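Local coordinates for protein 4'-phospho-dehydrooxetanocin synthase (Bacillus megaterium, PDB 5UL3) that catalyses the oxidative ring contraction of dAMP to an oxetane aldehyde in oxetanocin A biosynthesis, using cobalamin, a [4Fe-4S] cluster and S-adenosylmethionine, at residues T140-S145 with E240-L245; I181-N186 with I213-V218. All coordinates share one frame; numbering follows the deposited sequence.

Interaction 1: T140-S145 with E240-L245; sequences TGTLSS and EGEYTL
Leu143 reaches out from helix 138-149 and sets its CD2 methyl against the backbone turn at Gly241 and Glu242, where helix 242-252 gets under way. Both helices belong to the Rossmann fold that houses cobalamin, and this is where they meet beside the bound cofactor. The leucine's first torsion (chi1 -62°) sets CG beside the backbone N; CD1 carries the chain on away from CA, and CD2 is the branch turned onto the other segment, 3.3 Å from Glu242 N and 3.4 Å from Gly241 C. Gly241 has no side chain to stand in the way, so the methyl can settle directly on the main chain.

The other branch serves a second leucine. Leu245, one turn along helix 242-252, points toward Leu143, and the two side chains cross at about a right angle. A single methyl does the touching: Leu245 CD1 sits 3.8 Å from Leu143 CB and 3.9 Å from Leu143 CD1.

Glu242 bends at its second torsion (chi2 86°), which folds the carboxylate back over the same leucine, with Glu242 CD 3.8 Å from Leu143 CD2. CG and the carboxylate carbon rest on the leucine methyl, while the oxygens are held by polar partners: OE1 is hydrogen-bonded to the cobalamin and OE2 forms a salt bridge with Arg311, which would be expected to favour the ionised carboxylate. Gly241 adds a weak hydrogen bond from its N to the cofactor. No hydrogen bond joins the two segments. Thr142 comes closest to one, but its hydroxyl bonds back to the carbonyl oxygen of Leu138, leaving Thr142 OG1 3.8 Å from Glu242 OE2.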
loop_
_atom_site.group_PDB
_atom_site.type_symbol
_atom_site.label_atom_id
_atom_site.label_comp_id
_atom_site.label_asym_id
_atom_site.label_seq_id
_atom_site.Cartn_x
_atom_site.Cartn_y
_atom_site.Cartn_z
ATOM N N THR A 140 -7.029 2.179 9.412
ATOM C CA THR A 140 -7.956 2.685 10.410
ATOM C C THR A 140 -9.155 3.388 9.795
ATOM O O THR A 140 -10.244 3.354 10.384
ATOM C CB THR A 140 -7.242 3.649 11.379
ATOM O OG1 THR A 140 -6.700 4.765 10.654
ATOM C CG2 THR A 140 -6.132 2.925 12.129
ATOM N N GLY A 141 -8.992 4.012 8.621
ATOM C CA GLY A 141 -10.087 4.773 8.027
ATOM C C GLY A 141 -11.284 3.919 7.643
ATOM O O GLY A 141 -12.433 4.353 7.767
ATOM N N THR A 142 -11.036 2.700 7.135
ATOM C CA THR A 142 -12.162 1.840 6.790
ATOM C C THR A 142 -12.764 1.150 8.008
ATOM O O THR A 142 -13.956 0.830 7.995
ATOM C CB THR A 142 -11.749 0.773 5.758
ATOM O OG1 THR A 142 -10.756 -0.082 6.336
ATOM C CG2 THR A 142 -11.163 1.434 4.519
ATOM N N LEU A 143 -11.978 0.880 9.046
ATOM C CA LEU A 143 -12.584 0.383 10.281
ATOM C C LEU A 143 -13.529 1.426 10.863
ATOM O O LEU A 143 -14.650 1.109 11.273
ATOM C CB LEU A 143 -11.507 0.012 11.287
ATOM C CG LEU A 143 -10.582 -1.103 10.832
ATOM C CD1 LEU A 143 -9.484 -1.338 11.898
ATOM C CD2 LEU A 143 -11.443 -2.360 10.574
ATOM N N SER A 144 -13.083 2.684 10.889
ATOM C CA SER A 144 -13.941 3.778 11.346
ATOM C C SER A 144 -15.214 3.870 10.524
ATOM O O SER A 144 -16.324 3.941 11.077
ATOM C CB SER A 144 -13.160 5.104 11.278
ATOM O OG SER A 144 -14.006 6.214 11.539
ATOM N N SER A 145 -15.087 3.916 9.194
ATOM C CA SER A 145 -16.287 4.152 8.397
ATOM C C SER A 145 -17.258 2.975 8.461
ATOM O O SER A 145 -18.485 3.184 8.438
ATOM C CB SER A 145 -15.922 4.479 6.952
ATOM O OG SER A 145 -15.315 3.356 6.292
ATOM N N GLU A 240 -9.007 -9.259 8.786
ATOM C CA GLU A 240 -9.748 -7.999 8.671
ATOM C C GLU A 240 -10.279 -7.567 10.041
ATOM O O GLU A 240 -10.625 -8.397 10.889
ATOM C CB GLU A 240 -10.925 -8.151 7.697
ATOM C CG GLU A 240 -10.501 -8.285 6.224
ATOM C CD GLU A 240 -11.627 -8.791 5.350
ATOM O OE1 GLU A 240 -12.206 -9.842 5.694
ATOM O OE2 GLU A 240 -11.938 -8.131 4.333
ATOM N N GLY A 241 -10.388 -6.255 10.234
ATOM C CA GLY A 241 -10.788 -5.726 11.526
ATOM C C GLY A 241 -12.259 -5.401 11.720
ATOM O O GLY A 241 -12.701 -5.253 12.864
ATOM N N GLU A 242 -13.028 -5.306 10.630
ATOM C CA GLU A 242 -14.394 -4.779 10.711
ATOM C C GLU A 242 -15.274 -5.618 11.630
ATOM O O GLU A 242 -15.887 -5.111 12.574
ATOM C CB GLU A 242 -15.011 -4.706 9.312
ATOM C CG GLU A 242 -14.458 -3.597 8.417
ATOM C CD GLU A 242 -13.182 -3.966 7.638
ATOM O OE1 GLU A 242 -12.505 -4.970 7.954
ATOM O OE2 GLU A 242 -12.840 -3.198 6.707
ATOM N N TYR A 243 -15.393 -6.909 11.335
ATOM C CA TYR A 243 -16.258 -7.757 12.150
ATOM C C TYR A 243 -15.667 -8.020 13.523
ATOM O O TYR A 243 -16.414 -8.227 14.483
ATOM C CB TYR A 243 -16.517 -9.090 11.451
ATOM C CG TYR A 243 -17.292 -8.987 10.166
ATOM C CD1 TYR A 243 -17.948 -7.824 9.812
ATOM C CD2 TYR A 243 -17.367 -10.079 9.303
ATOM C CE1 TYR A 243 -18.651 -7.734 8.629
ATOM C CE2 TYR A 243 -18.064 -9.999 8.123
ATOM C CZ TYR A 243 -18.703 -8.832 7.787
ATOM O OH TYR A 243 -19.410 -8.765 6.610
ATOM N N THR A 244 -14.336 -8.012 13.629
ATOM C CA THR A 244 -13.684 -8.089 14.928
ATOM C C THR A 244 -14.151 -6.949 15.831
ATOM O O THR A 244 -14.555 -7.174 16.978
ATOM C CB THR A 244 -12.166 -8.056 14.739
ATOM O OG1 THR A 244 -11.722 -9.287 14.154
ATOM C CG2 THR A 244 -11.441 -7.838 16.075
ATOM N N LEU A 245 -14.123 -5.720 15.318
ATOM C CA LEU A 245 -14.529 -4.582 16.146
ATOM C C LEU A 245 -16.022 -4.630 16.434
ATOM O O LEU A 245 -16.446 -4.375 17.565
ATOM C CB LEU A 245 -14.127 -3.260 15.481
ATOM C CG LEU A 245 -12.618 -2.979 15.463
ATOM C CD1 LEU A 245 -12.318 -1.757 14.602
ATOM C CD2 LEU A 245 -12.124 -2.741 16.878
#

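Interaction 2: I181-N186 with I213-V218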
loop_
_atom_site.group_PDB
_atom_site.type_symbol
_atom_site.label_atom_id
_atom_site.label_comp_id
_atom_site.label_asym_id
_atom_site.label_seq_id
_atom_site.Cartn_x
_atom_site.Cartn_y
_atom_site.Cartn_z
ATOM N N ILE A 181 -9.566 0.428 22.601
ATOM C CA ILE A 181 -8.432 1.099 21.986
ATOM C C ILE A 181 -7.801 0.113 21.019
ATOM O O ILE A 181 -7.543 -1.036 21.389
ATOM C CB ILE A 181 -7.398 1.571 23.026
ATOM C CG1 ILE A 181 -8.036 2.598 23.977
ATOM C CG2 ILE A 181 -6.182 2.178 22.327
ATOM C CD1 ILE A 181 -7.172 2.902 25.189
ATOM N N GLY A 182 -7.563 0.551 19.795
ATOM C CA GLY A 182 -6.915 -0.293 18.803
ATOM C C GLY A 182 -5.704 0.383 18.204
ATOM O O GLY A 182 -5.756 1.557 17.836
ATOM N N LEU A 183 -4.615 -0.380 18.083
ATOM C CA LEU A 183 -3.414 0.075 17.397
ATOM C C LEU A 183 -3.216 -0.731 16.119
ATOM O O LEU A 183 -3.286 -1.964 16.143
ATOM C CB LEU A 183 -2.164 -0.073 18.271
ATOM C CG LEU A 183 -2.208 0.381 19.730
ATOM C CD1 LEU A 183 -0.798 0.214 20.341
ATOM C CD2 LEU A 183 -2.703 1.838 19.827
ATOM N N SER A 184 -2.942 -0.035 15.020
ATOM C CA SER A 184 -2.510 -0.678 13.780
ATOM C C SER A 184 -0.980 -0.738 13.783
ATOM O O SER A 184 -0.317 0.308 13.813
ATOM C CB SER A 184 -3.036 0.104 12.575
ATOM O OG SER A 184 -2.847 -0.616 11.364
ATOM N N VAL A 185 -0.426 -1.948 13.764
ATOM C CA VAL A 185 0.998 -2.187 13.998
ATOM C C VAL A 185 1.581 -2.780 12.719
ATOM O O VAL A 185 1.267 -3.921 12.357
ATOM C CB VAL A 185 1.243 -3.125 15.189
ATOM C CG1 VAL A 185 2.745 -3.334 15.396
ATOM C CG2 VAL A 185 0.595 -2.572 16.455
ATOM N N ASN A 186 2.423 -2.014 12.043
ATOM C CA ASN A 186 2.978 -2.363 10.748
ATOM C C ASN A 186 4.466 -2.670 10.882
ATOM O O ASN A 186 5.047 -2.538 11.962
ATOM C CB ASN A 186 2.740 -1.226 9.758
ATOM C CG ASN A 186 2.362 -1.736 8.401
ATOM O OD1 ASN A 186 2.855 -2.777 7.968
ATOM N ND2 ASN A 186 1.456 -1.039 7.735
ATOM N N ILE A 213 -8.277 -3.606 24.896
ATOM C CA ILE A 213 -7.126 -3.238 24.075
ATOM C C ILE A 213 -6.969 -4.283 22.980
ATOM O O ILE A 213 -6.957 -5.488 23.262
ATOM C CB ILE A 213 -5.839 -3.148 24.911
ATOM C CG1 ILE A 213 -6.068 -2.283 26.154
ATOM C CG2 ILE A 213 -4.708 -2.568 24.079
ATOM C CD1 ILE A 213 -6.455 -0.857 25.832
ATOM N N THR A 214 -6.831 -3.829 21.737
ATOM C CA THR A 214 -6.592 -4.745 20.630
ATOM C C THR A 214 -5.528 -4.158 19.706
ATOM O O THR A 214 -5.348 -2.941 19.636
ATOM C CB THR A 214 -7.911 -5.063 19.874
ATOM O OG1 THR A 214 -7.651 -5.964 18.786
ATOM C CG2 THR A 214 -8.587 -3.811 19.330
ATOM N N VAL A 215 -4.786 -5.031 19.020
ATOM C CA VAL A 215 -3.858 -4.582 17.988
ATOM C C VAL A 215 -4.188 -5.370 16.731
ATOM O O VAL A 215 -4.675 -6.502 16.802
ATOM C CB VAL A 215 -2.366 -4.760 18.351
ATOM C CG1 VAL A 215 -1.933 -3.773 19.480
ATOM C CG2 VAL A 215 -2.070 -6.208 18.725
ATOM N N GLY A 216 -3.928 -4.760 15.578
ATOM C CA GLY A 216 -4.187 -5.425 14.309
ATOM C C GLY A 216 -3.111 -5.106 13.297
ATOM O O GLY A 216 -2.095 -4.482 13.639
ATOM N N ASN A 217 -3.366 -5.485 12.043
ATOM C CA ASN A 217 -2.410 -5.448 10.940
ATOM C C ASN A 217 -1.384 -6.578 11.069
ATOM O O ASN A 217 -1.443 -7.404 11.990
ATOM C CB ASN A 217 -1.715 -4.089 10.811
ATOM C CG ASN A 217 -1.478 -3.683 9.355
ATOM O OD1 ASN A 217 -1.375 -4.538 8.464
ATOM N ND2 ASN A 217 -1.395 -2.376 9.111
ATOM N N VAL A 218 -0.454 -6.630 10.120
ATOM C CA VAL A 218 0.232 -7.888 9.816
ATOM C C VAL A 218 1.263 -8.286 10.882
ATOM O O VAL A 218 1.502 -9.483 11.094
ATOM C CB VAL A 218 0.881 -7.790 8.424
ATOM C CG1 VAL A 218 1.975 -6.741 8.419
ATOM C CG2 VAL A 218 1.387 -9.168 7.973
#
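Ile181 lies alongside Ile213, both pointing the same way, and the CD1 methyl of Ile213 covers its neighbour, 3.8 Å from Ile181 CB and 3.9 Å from Ile181 CD1. Two residues on, Leu183 and Val215 continue the same face: Val215 CG1, anti to its carbonyl carbon (chi1 -70°), rests 3.9 Å from Leu183 CB. Val185 also slants across Val215, and helix 190-205 covers this face through Leu197, which touches both Leu183 and Ile213.

Strands 180-184 and 212-216 are parallel neighbours in the Rossmann sheet, joined through helix 190-205 as a beta-alpha-beta unit. Their backbones are laced by Thr214 N to Ile181 O, Leu183 N to Thr214 O, Gly216 N to Leu183 O and Val185 N to Gly216 O.

Thr214 and Ser184 point to the other face, where Gly182 and Gly216 leave the backbone bare of side chains, and here the cobalamin lies close. Thr214 CG2 packs 3.9 Å from Gly182 CA, while its hydroxyl bonds to Leu235 O. Ser184 OG is hydrogen-bonded to the cofactor nitrogen N3B and also accepts a bond from Asn217 ND2 at 3.2 Å, the serine oxygen lying 21° out of the asparagine amide plane. Asn186 brings its amide across that of Asn217, the planes 50° apart, without a hydrogen bond: Asn186 ND2 and Asn217 ND2, both donors, stand 3.4 Å apart.

Both interactions fall within the cobalamin-binding Rossmann domain, their centres 11 Å apart, and both contribute residues to the cofactor's pocket. Along the chain interaction 2 is nested inside interaction 1: helix 138-149 comes first, then strands 180-184 and 212-216, and finally helix 242-252. The strands lie side by side in the parallel part of the mixed sheet, while the two helices pack beside each other next to its Ser184 face. The two interactions touch where Thr140 CG2 lies 4.2 Å from Ser184 CB. Cobalamin links them as well, since Glu242 of interaction 1 and Ser184 of interaction 2 bond to different atoms of the same molecule, so residues far apart in sequence hold one cofactor.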